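Side-chain contacts in CRISPR-associated protein CasA/Cse1 (Thermus thermophilus, PDB 4AN8), which forms part of the Cascade ribonucleoprotein complex and probably serves CRISPR adaptive immunity against viruses, plasmids and other mobile genetic elements: residues A[482-485]-A[486-490]; A[468-471]-A[472-476]; A[9-13]-A[14-18]; A[159-162]-A[163-167]. One frame throughout, in Å; residues are numbered along the deposited sequence.

Overall arrangement
Along the chain the order is interaction 3, interaction 4, interaction 2 and interaction 1, and they fall into two groups on opposite sides of the molecular centre. Interaction 3, strand 10-12 and the loop after it, touches interaction 4 on helix 154-167, their centres about 17 Å apart. Interactions 2 and 1 lie on the consecutive helices 453-476 and 483-499, with centres about 11 Å apart and polar as well as apolar contacts between them. Centres of the two groups are 45 to 66 Å apart, so each pair reports on a separate region: the N-terminal part, where interaction 4 is buried and interaction 3 partly so, and the C-terminal helices packed against one another at the far end.

Interaction 1: A[482-485]-A[486-490]; sequences HLKA and LAQGE
Gly489 N donates to Ala485 O at 2.8 Å, the shortest of four successive i to i+4 backbone bonds that build the first turns of helix 483-499. Ala487 N reaches Leu483 O at 2.9 Å, and Gln488 N meets Lys484 O at 3.0 Å with an almost straight N-H...O angle of 174°. Leu486 N bonds less linearly to His482 O, at 3.1 Å and 146°; the His482 carbonyl thus joins the bonding of the turn while its imidazole leads away from it.

Outside the backbone, Lys484 and Gln488 run next to each other in the same direction on the exposed face. The amide oxygen OE1 of Gln488 rests 3.4 Å from Lys484 CG, so the aliphatic stem does the touching. Lys484 CG stands anti to its own N (chi1 178°), and the chain then bends at chi3, leaving NZ 5.2 Å from Gln488 OE1. On other sides of the helix Leu486 CB packs 3.5 Å from His482 O and sends its branch toward Trp469 and Leu476 of helix 453-476, whereas Ala485 settles on Val399, Ala402 and Val403 of helix 372-403.

The turn is therefore held by main-chain bonds, with small or apolar groups facing the neighbouring helices; the lysine-glutamine pair adds van der Waals contact and at most a weak attraction between the ammonium and the amide dipole.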
loop_
_atom_site.group_PDB
_atom_site.type_symbol
_atom_site.label_atom_id
_atom_site.label_comp_id
_atom_site.label_asym_id
_atom_site.label_seq_id
_atom_site.Cartn_x
_atom_site.Cartn_y
_atom_site.Cartn_z
ATOM N N HIS A 482 -25.928 -28.376 21.547
ATOM C CA HIS A 482 -25.231 -28.180 20.280
ATOM C C HIS A 482 -25.369 -29.363 19.323
ATOM O O HIS A 482 -24.949 -29.278 18.177
ATOM C CB HIS A 482 -23.750 -27.907 20.528
ATOM C CG HIS A 482 -23.489 -26.728 21.410
ATOM N ND1 HIS A 482 -24.400 -25.709 21.581
ATOM C CD2 HIS A 482 -22.414 -26.403 22.167
ATOM C CE1 HIS A 482 -23.901 -24.807 22.408
ATOM N NE2 HIS A 482 -22.697 -25.204 22.779
ATOM N N LEU A 483 -25.965 -30.459 19.785
ATOM C CA LEU A 483 -25.923 -31.716 19.033
ATOM C C LEU A 483 -26.854 -31.784 17.819
ATOM O O LEU A 483 -26.508 -32.403 16.804
ATOM C CB LEU A 483 -26.140 -32.917 19.965
ATOM C CG LEU A 483 -25.029 -33.061 21.011
ATOM C CD1 LEU A 483 -25.108 -34.388 21.753
ATOM C CD2 LEU A 483 -23.645 -32.883 20.350
ATOM N N LYS A 484 -28.021 -31.154 17.902
ATOM C CA LYS A 484 -28.907 -31.128 16.742
ATOM C C LYS A 484 -28.252 -30.378 15.569
ATOM O O LYS A 484 -28.268 -30.842 14.415
ATOM C CB LYS A 484 -30.273 -30.518 17.077
ATOM C CG LYS A 484 -31.205 -30.445 15.866
ATOM C CD LYS A 484 -32.658 -30.186 16.247
ATOM C CE LYS A 484 -32.924 -28.722 16.570
ATOM N NZ LYS A 484 -34.341 -28.512 16.989
ATOM N N ALA A 485 -27.676 -29.222 15.885
ATOM C CA ALA A 485 -26.981 -28.396 14.917
ATOM C C ALA A 485 -25.851 -29.189 14.317
ATOM O O ALA A 485 -25.599 -29.131 13.115
ATOM C CB ALA A 485 -26.447 -27.151 15.601
ATOM N N LEU A 486 -25.168 -29.952 15.161
ATOM C CA LEU A 486 -24.068 -30.751 14.707
ATOM C C LEU A 486 -24.453 -31.848 13.769
ATOM O O LEU A 486 -23.784 -32.089 12.813
ATOM C CB LEU A 486 -23.285 -31.338 15.875
ATOM C CG LEU A 486 -22.142 -32.259 15.496
ATOM C CD1 LEU A 486 -22.650 -33.401 14.759
ATOM C CD2 LEU A 486 -21.081 -31.614 14.735
ATOM N N ALA A 487 -25.538 -32.556 14.068
ATOM C CA ALA A 487 -25.948 -33.645 13.187
ATOM C C ALA A 487 -26.354 -33.067 11.834
ATOM O O ALA A 487 -25.955 -33.583 10.802
ATOM C CB ALA A 487 -27.086 -34.435 13.797
ATOM N N GLN A 488 -27.143 -31.992 11.852
ATOM C CA GLN A 488 -27.573 -31.341 10.614
ATOM C C GLN A 488 -26.377 -30.803 9.836
ATOM O O GLN A 488 -26.267 -31.010 8.626
ATOM C CB GLN A 488 -28.552 -30.204 10.900
ATOM C CG GLN A 488 -29.897 -30.649 11.443
ATOM C CD GLN A 488 -30.806 -29.474 11.762
ATOM O OE1 GLN A 488 -31.657 -29.554 12.652
ATOM N NE2 GLN A 488 -30.626 -28.369 11.035
ATOM N N GLY A 489 -25.478 -30.124 10.547
ATOM C CA GLY A 489 -24.317 -29.507 9.935
ATOM C C GLY A 489 -23.387 -30.488 9.257
ATOM O O GLY A 489 -22.919 -30.231 8.139
ATOM N N GLU A 490 -23.110 -31.609 9.926
ATOM C CA GLU A 490 -22.277 -32.663 9.343
ATOM C C GLU A 490 -22.851 -33.143 8.003
ATOM O O GLU A 490 -22.101 -33.419 7.055
ATOM C CB GLU A 490 -22.120 -33.838 10.318
ATOM C CG GLU A 490 -21.214 -34.975 9.835
ATOM C CD GLU A 490 -19.727 -34.628 9.887
ATOM O OE1 GLU A 490 -19.225 -34.201 10.946
ATOM O OE2 GLU A 490 -19.043 -34.796 8.864
#

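Interaction 2: A[468-471]-A[472-476]; sequences AWKA and TRRFL
Trp469 and Arg473, one turn apart, meet with the arginine's stem laid over a face of the indole. Arg473 CG lies 4.0 Å from the centroid of the five-membered ring and 28° off its normal, a CH-pi contact displaced toward the rim. The guanidinium beyond it stands steeply to the indole, the two planes 76° apart. Its NH1 makes a salt bridge with Glu490, whose OE1 also accepts from Trp469 NE1; one carboxylate oxygen thus binds both the indole N-H and the guanidinium of the pair.

Thr472 crosses the indole at about a right angle, its CB 4.0 Å from Trp469 CE3. With OG1 beside the backbone N (chi1 -56°), the hydroxyl turns back along the helix and donates to Ala468 O at 3.0 Å. Thr472 N bonds to the same oxygen at 3.2 Å, from the opposite face of the carbonyl plane, so this oxygen is gripped by two donors of one residue.

On the solvent side Lys470 runs obliquely past Arg474, its CE 3.4 Å from Arg474 NH2 at the edge of the guanidinium. Lys470 NZ lies 4.0 Å from the same NH2, a close pair of like charges that would probably repel mildly.

The segment closes helix 453-476. Ala468, Ala471 and Thr472 face Leu429 and Leu432 of helix 429-446, Trp469 and Leu476 reach Leu395 and Val399 of helix 372-403, and Trp469 stacks on Phe493 of helix 483-499.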
loop_
_atom_site.group_PDB
_atom_site.type_symbol
_atom_site.label_atom_id
_atom_site.label_comp_id
_atom_site.label_asym_id
_atom_site.label_seq_id
_atom_site.Cartn_x
_atom_site.Cartn_y
_atom_site.Cartn_z
ATOM N N ALA A 468 -11.497 -26.747 8.938
ATOM C CA ALA A 468 -12.327 -25.761 9.629
ATOM C C ALA A 468 -13.575 -26.397 10.235
ATOM O O ALA A 468 -14.042 -25.995 11.302
ATOM C CB ALA A 468 -12.713 -24.618 8.685
ATOM N N TRP A 469 -14.126 -27.383 9.542
ATOM C CA TRP A 469 -15.296 -28.071 10.053
ATOM C C TRP A 469 -14.897 -28.952 11.259
ATOM O O TRP A 469 -15.582 -28.957 12.294
ATOM C CB TRP A 469 -15.994 -28.868 8.941
ATOM C CG TRP A 469 -17.101 -29.725 9.457
ATOM C CD1 TRP A 469 -17.130 -31.093 9.491
ATOM C CD2 TRP A 469 -18.325 -29.279 10.048
ATOM N NE1 TRP A 469 -18.299 -31.519 10.061
ATOM C CE2 TRP A 469 -19.052 -30.427 10.413
ATOM C CE3 TRP A 469 -18.881 -28.019 10.300
ATOM C CZ2 TRP A 469 -20.300 -30.357 11.018
ATOM C CZ3 TRP A 469 -20.125 -27.951 10.911
ATOM C CH2 TRP A 469 -20.819 -29.118 11.261
ATOM N N LYS A 470 -13.770 -29.654 11.133
ATOM C CA LYS A 470 -13.215 -30.392 12.263
ATOM C C LYS A 470 -13.188 -29.530 13.517
ATOM O O LYS A 470 -13.587 -29.972 14.591
ATOM C CB LYS A 470 -11.810 -30.913 11.956
ATOM C CG LYS A 470 -11.147 -31.619 13.133
ATOM C CD LYS A 470 -9.789 -32.191 12.741
ATOM C CE LYS A 470 -8.955 -32.584 13.959
ATOM N NZ LYS A 470 -9.532 -33.731 14.717
ATOM N N ALA A 471 -12.740 -28.287 13.374
ATOM C CA ALA A 471 -12.622 -27.393 14.520
ATOM C C ALA A 471 -13.979 -26.976 15.058
ATOM O O ALA A 471 -14.129 -26.690 16.244
ATOM C CB ALA A 471 -11.783 -26.165 14.156
ATOM N N THR A 472 -14.972 -26.932 14.180
ATOM C CA THR A 472 -16.334 -26.558 14.580
ATOM C C THR A 472 -17.031 -27.740 15.270
ATOM O O THR A 472 -17.788 -27.543 16.212
ATOM C CB THR A 472 -17.165 -26.098 13.359
ATOM O OG1 THR A 472 -16.479 -25.023 12.702
ATOM C CG2 THR A 472 -18.541 -25.627 13.778
ATOM N N ARG A 473 -16.777 -28.957 14.781
ATOM C CA ARG A 473 -17.228 -30.179 15.453
ATOM C C ARG A 473 -16.741 -30.172 16.893
ATOM O O ARG A 473 -17.530 -30.293 17.834
ATOM C CB ARG A 473 -16.674 -31.422 14.762
ATOM C CG ARG A 473 -17.478 -31.889 13.571
ATOM C CD ARG A 473 -17.113 -33.327 13.195
ATOM N NE ARG A 473 -17.434 -34.269 14.267
ATOM C CZ ARG A 473 -18.540 -35.013 14.310
ATOM N NH1 ARG A 473 -19.441 -34.936 13.333
ATOM N NH2 ARG A 473 -18.750 -35.840 15.331
ATOM N N ARG A 474 -15.428 -30.015 17.047
ATOM C CA ARG A 474 -14.790 -29.915 18.352
ATOM C C ARG A 474 -15.531 -28.929 19.254
ATOM O O ARG A 474 -15.730 -29.183 20.440
ATOM C CB ARG A 474 -13.327 -29.502 18.184
ATOM C CG ARG A 474 -12.440 -29.846 19.354
ATOM C CD ARG A 474 -11.037 -29.296 19.164
ATOM N NE ARG A 474 -10.301 -29.980 18.113
ATOM C CZ ARG A 474 -9.748 -29.356 17.077
ATOM N NH1 ARG A 474 -9.860 -28.036 16.974
ATOM N NH2 ARG A 474 -9.094 -30.046 16.146
ATOM N N PHE A 475 -15.959 -27.813 18.681
ATOM C CA PHE A 475 -16.691 -26.796 19.425
ATOM C C PHE A 475 -18.116 -27.263 19.705
ATOM O O PHE A 475 -18.635 -27.117 20.815
ATOM C CB PHE A 475 -16.711 -25.497 18.611
ATOM C CG PHE A 475 -17.478 -24.375 19.253
ATOM C CD1 PHE A 475 -18.857 -24.433 19.367
ATOM C CD2 PHE A 475 -16.815 -23.251 19.724
ATOM C CE1 PHE A 475 -19.562 -23.397 19.952
ATOM C CE2 PHE A 475 -17.510 -22.206 20.307
ATOM C CZ PHE A 475 -18.885 -22.280 20.424
ATOM N N LEU A 476 -18.760 -27.826 18.689
ATOM C CA LEU A 476 -20.133 -28.277 18.837
ATOM C C LEU A 476 -20.271 -29.501 19.745
ATOM O O LEU A 476 -21.329 -29.736 20.317
ATOM C CB LEU A 476 -20.741 -28.573 17.468
ATOM C CG LEU A 476 -20.928 -27.341 16.574
ATOM C CD1 LEU A 476 -21.438 -27.747 15.187
ATOM C CD2 LEU A 476 -21.859 -26.326 17.241
#

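Interaction 3: A[9-13]-A[14-18]; sequences EKFNL and IDEPW
Trp18 has CG lodged between its backbone N and carbonyl carbon (chi1 66°), which swings the indole back beside Leu13, while Asn12 turns CG anti to its N (chi1 -165°) and thereby brings OD1 to the backbone N of Ile14, from which it accepts at 2.8 Å. Leu13 CD2 sits over the centre of the Trp18 face, 3.6 Å from the centroid of the five-membered ring and 10° off its normal. The same indole gives NE1 to Leu13 O at 2.9 Å, in the carbonyl plane and on a lone pair, so one residue holds the ring by both face and N-H.

The Asn12 side chain to Ile14 N link is an Asx turn, and it overlaps a tight backbone turn in which Asn12 O accepts from Asp15 N at 3.2 Å and from Glu16 N at 3.0 Å. Together they bend the chain sharply as it leaves strand 10-12 on its way to strand 19-23.

Glu16 lays CB over a face of Phe11, 3.9 Å from the ring centroid, and Trp18 CB approaches the ring's edge. A water bridges Asn12 N and Glu16 OE2, at 2.9 Å from Glu16 OE2. Asp15 forms a salt bridge with Arg99, Trp18 O accepts from Arg159, and the Trp18 indole packs on Ala158 and Leu162 of helix 154-167 and on Leu56 and Leu59 of helix 50-67.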
loop_
_atom_site.group_PDB
_atom_site.type_symbol
_atom_site.label_atom_id
_atom_site.label_comp_id
_atom_site.label_asym_id
_atom_site.label_seq_id
_atom_site.Cartn_x
_atom_site.Cartn_y
_atom_site.Cartn_z
ATOM N N GLU A 9 18.954 27.108 8.488
ATOM C CA GLU A 9 18.971 26.185 7.369
ATOM C C GLU A 9 19.562 24.887 7.923
ATOM O O GLU A 9 20.721 24.864 8.326
ATOM C CB GLU A 9 19.870 26.755 6.278
ATOM C CG GLU A 9 19.679 26.161 4.912
ATOM C CD GLU A 9 20.684 26.705 3.909
ATOM O OE1 GLU A 9 21.896 26.414 4.070
ATOM O OE2 GLU A 9 20.263 27.412 2.959
ATOM N N LYS A 10 18.777 23.816 7.989
ATOM C CA LYS A 10 19.249 22.599 8.658
ATOM C C LYS A 10 18.673 21.271 8.125
ATOM O O LYS A 10 17.519 21.202 7.698
ATOM C CB LYS A 10 19.018 22.708 10.163
ATOM C CG LYS A 10 19.559 21.527 10.931
ATOM C CD LYS A 10 19.133 21.573 12.393
ATOM C CE LYS A 10 19.841 22.688 13.158
ATOM N NZ LYS A 10 19.370 22.724 14.574
ATOM N N PHE A 11 19.518 20.237 8.134
ATOM C CA PHE A 11 19.131 18.858 7.862
ATOM C C PHE A 11 18.601 18.598 6.443
ATOM O O PHE A 11 17.407 18.395 6.212
ATOM C CB PHE A 11 18.163 18.342 8.922
ATOM C CG PHE A 11 18.111 16.828 9.008
ATOM C CD1 PHE A 11 19.008 16.124 9.823
ATOM C CD2 PHE A 11 17.173 16.104 8.270
ATOM C CE1 PHE A 11 18.966 14.710 9.897
ATOM C CE2 PHE A 11 17.115 14.694 8.350
ATOM C CZ PHE A 11 18.016 14.004 9.159
ATOM N N ASN A 12 19.521 18.567 5.501
ATOM C CA ASN A 12 19.182 18.317 4.126
ATOM C C ASN A 12 18.902 16.819 3.868
ATOM O O ASN A 12 19.709 15.940 4.202
ATOM C CB ASN A 12 20.303 18.832 3.227
ATOM C CG ASN A 12 19.879 18.932 1.797
ATOM O OD1 ASN A 12 19.722 17.915 1.120
ATOM N ND2 ASN A 12 19.659 20.157 1.319
ATOM N N LEU A 13 17.750 16.533 3.269
ATOM C CA LEU A 13 17.352 15.148 3.076
ATOM C C LEU A 13 18.144 14.450 1.982
ATOM O O LEU A 13 18.054 13.230 1.819
ATOM C CB LEU A 13 15.855 15.054 2.807
ATOM C CG LEU A 13 14.997 15.629 3.942
ATOM C CD1 LEU A 13 13.566 15.745 3.465
ATOM C CD2 LEU A 13 15.102 14.764 5.196
ATOM N N ILE A 14 18.915 15.210 1.220
ATOM C CA ILE A 14 19.743 14.587 0.191
ATOM C C ILE A 14 21.011 13.991 0.784
ATOM O O ILE A 14 21.508 12.988 0.282
ATOM C CB ILE A 14 20.147 15.569 -0.906
ATOM C CG1 ILE A 14 18.908 15.932 -1.722
ATOM C CG2 ILE A 14 21.262 14.957 -1.774
ATOM C CD1 ILE A 14 19.030 17.193 -2.532
ATOM N N ASP A 15 21.506 14.578 1.870
ATOM C CA ASP A 15 22.807 14.193 2.403
ATOM C C ASP A 15 22.785 13.537 3.784
ATOM O O ASP A 15 23.717 12.821 4.151
ATOM C CB ASP A 15 23.737 15.402 2.416
ATOM C CG ASP A 15 23.876 16.031 1.054
ATOM O OD1 ASP A 15 24.306 15.338 0.110
ATOM O OD2 ASP A 15 23.550 17.223 0.919
ATOM N N GLU A 16 21.731 13.764 4.549
ATOM C CA GLU A 16 21.710 13.261 5.919
ATOM C C GLU A 16 21.081 11.873 6.038
ATOM O O GLU A 16 20.237 11.474 5.231
ATOM C CB GLU A 16 20.998 14.251 6.845
ATOM C CG GLU A 16 21.574 15.654 6.806
ATOM C CD GLU A 16 22.935 15.766 7.485
ATOM O OE1 GLU A 16 23.321 14.849 8.244
ATOM O OE2 GLU A 16 23.618 16.785 7.262
ATOM N N PRO A 17 21.499 11.120 7.052
ATOM C CA PRO A 17 20.938 9.773 7.198
ATOM C C PRO A 17 19.520 9.805 7.750
ATOM O O PRO A 17 19.334 10.264 8.856
ATOM C CB PRO A 17 21.894 9.094 8.196
ATOM C CG PRO A 17 22.675 10.223 8.862
ATOM C CD PRO A 17 22.698 11.356 7.883
ATOM N N TRP A 18 18.531 9.343 6.997
ATOM C CA TRP A 18 17.158 9.315 7.508
ATOM C C TRP A 18 16.343 8.187 6.894
ATOM O O TRP A 18 15.273 7.861 7.391
ATOM C CB TRP A 18 16.453 10.672 7.294
ATOM C CG TRP A 18 16.224 11.032 5.870
ATOM C CD1 TRP A 18 17.160 11.432 4.967
ATOM C CD2 TRP A 18 14.962 11.044 5.183
ATOM N NE1 TRP A 18 16.563 11.670 3.746
ATOM C CE2 TRP A 18 15.213 11.444 3.859
ATOM C CE3 TRP A 18 13.641 10.746 5.564
ATOM C CZ2 TRP A 18 14.197 11.561 2.915
ATOM C CZ3 TRP A 18 12.635 10.862 4.628
ATOM C CH2 TRP A 18 12.914 11.260 3.318
HETATM O O HOH W 1 22.323 19.028 6.050
#

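Interaction 4: A[159-162]-A[163-167]; sequences RALL and VHQAF. With ACT (acetate ion), chain C.
Val163 O is gripped by two amides, Phe167 N at 2.9 Å and Ala166 N at 3.1 Å, while Val163 N donates back to Arg159 O at 3.0 Å. At the next residue, His164 N reaches Ala160 O at 2.9 Å, and Gln165 N follows suit to Leu161 O. Besides Val163 O, Ala166 N makes a weak bond to Leu162 O.

Gln165 crosses Leu161 at a slant, its CG 4.0 Å from Leu161 CD1. The chain bends at chi2 (-67°), and the amide oxygen at its end accepts from Arg250 N. His164 holds its ring clear of the helix, with NE2 bonded to Tyr266 OH. Its ND1 faces an acetate ion, probably from the crystallisation liquor, and makes weak bonds to both oxygens, to OXT at 3.3 Å and to O at 3.5 Å. The acetate O lies in the ring plane, and Val163 CG1 stands 3.9 Å from it.

The touching residues are all buried: Leu162 and Ala166 face Leu59 and Val55 of helix 50-67, Leu161 faces Val252 of strand 250-256. A carbonyl shared by the i+3 and i+4 amides, as at Val163, is common in the last turn of an alpha-helix, and here it closes helix 154-167.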
loop_
_atom_site.group_PDB
_atom_site.type_symbol
_atom_site.label_atom_id
_atom_site.label_comp_id
_atom_site.label_asym_id
_atom_site.label_seq_id
_atom_site.Cartn_x
_atom_site.Cartn_y
_atom_site.Cartn_z
ATOM N N ARG A 159 10.405 11.398 8.413
ATOM C CA ARG A 159 9.587 10.257 8.019
ATOM C C ARG A 159 8.103 10.403 8.387
ATOM O O ARG A 159 7.237 10.040 7.610
ATOM C CB ARG A 159 10.169 8.936 8.531
ATOM C CG ARG A 159 11.565 8.661 7.947
ATOM C CD ARG A 159 12.037 7.254 8.209
ATOM N NE ARG A 159 12.163 6.956 9.632
ATOM C CZ ARG A 159 13.297 7.042 10.328
ATOM N NH1 ARG A 159 14.410 7.439 9.738
ATOM N NH2 ARG A 159 13.312 6.739 11.621
ATOM N N ALA A 160 7.820 10.931 9.569
ATOM C CA ALA A 160 6.450 11.127 9.991
ATOM C C ALA A 160 5.771 12.171 9.079
ATOM O O ALA A 160 4.616 12.024 8.702
ATOM C CB ALA A 160 6.426 11.581 11.428
ATOM N N LEU A 161 6.508 13.218 8.715
ATOM C CA LEU A 161 5.985 14.211 7.779
ATOM C C LEU A 161 5.528 13.536 6.491
ATOM O O LEU A 161 4.415 13.738 6.031
ATOM C CB LEU A 161 7.044 15.263 7.473
ATOM C CG LEU A 161 6.704 16.296 6.389
ATOM C CD1 LEU A 161 5.400 17.048 6.707
ATOM C CD2 LEU A 161 7.887 17.270 6.177
ATOM N N LEU A 162 6.403 12.727 5.915
ATOM C CA LEU A 162 6.153 12.102 4.634
ATOM C C LEU A 162 4.964 11.176 4.737
ATOM O O LEU A 162 4.120 11.150 3.869
ATOM C CB LEU A 162 7.351 11.275 4.204
ATOM C CG LEU A 162 8.331 11.885 3.231
ATOM C CD1 LEU A 162 9.256 10.731 2.767
ATOM C CD2 LEU A 162 7.597 12.502 2.038
ATOM N N VAL A 163 4.901 10.405 5.814
ATOM C CA VAL A 163 3.783 9.506 5.958
ATOM C C VAL A 163 2.487 10.318 5.997
ATOM O O VAL A 163 1.525 9.997 5.304
ATOM C CB VAL A 163 3.919 8.623 7.220
ATOM C CG1 VAL A 163 2.554 7.984 7.573
ATOM C CG2 VAL A 163 5.041 7.567 7.008
ATOM N N HIS A 164 2.473 11.370 6.809
ATOM C CA HIS A 164 1.232 12.124 7.007
ATOM C C HIS A 164 0.706 12.741 5.720
ATOM O O HIS A 164 -0.491 12.752 5.492
ATOM C CB HIS A 164 1.429 13.213 8.073
ATOM C CG HIS A 164 0.160 13.880 8.507
ATOM N ND1 HIS A 164 -0.844 13.211 9.178
ATOM C CD2 HIS A 164 -0.261 15.162 8.389
ATOM C CE1 HIS A 164 -1.830 14.045 9.440
ATOM N NE2 HIS A 164 -1.503 15.237 8.968
ATOM N N GLN A 165 1.603 13.242 4.877
ATOM C CA GLN A 165 1.219 13.876 3.606
ATOM C C GLN A 165 0.621 12.889 2.599
ATOM O O GLN A 165 -0.127 13.297 1.693
ATOM C CB GLN A 165 2.422 14.601 2.966
ATOM C CG GLN A 165 2.993 15.757 3.795
ATOM C CD GLN A 165 2.014 16.928 3.917
ATOM O OE1 GLN A 165 0.807 16.734 3.890
ATOM N NE2 GLN A 165 2.533 18.137 4.006
ATOM N N ALA A 166 0.968 11.600 2.718
ATOM C CA ALA A 166 0.439 10.629 1.766
ATOM C C ALA A 166 -0.824 9.958 2.307
ATOM O O ALA A 166 -1.742 9.647 1.544
ATOM C CB ALA A 166 1.500 9.588 1.398
ATOM N N PHE A 167 -0.885 9.767 3.627
ATOM C CA PHE A 167 -1.910 8.903 4.224
ATOM C C PHE A 167 -2.954 9.566 5.164
ATOM O O PHE A 167 -3.875 8.883 5.634
ATOM C CB PHE A 167 -1.233 7.752 4.976
ATOM C CG PHE A 167 -0.557 6.759 4.084
ATOM C CD1 PHE A 167 -1.291 5.785 3.431
ATOM C CD2 PHE A 167 0.831 6.794 3.908
ATOM C CE1 PHE A 167 -0.659 4.866 2.596
ATOM C CE2 PHE A 167 1.468 5.887 3.092
ATOM C CZ PHE A 167 0.714 4.911 2.439
HETATM C C ACT C . -1.593 9.482 9.579
HETATM O O ACT C . -0.385 9.770 9.313
HETATM O OXT ACT C . -2.270 10.384 10.181
HETATM C CH3 ACT C . -2.194 8.140 9.191
#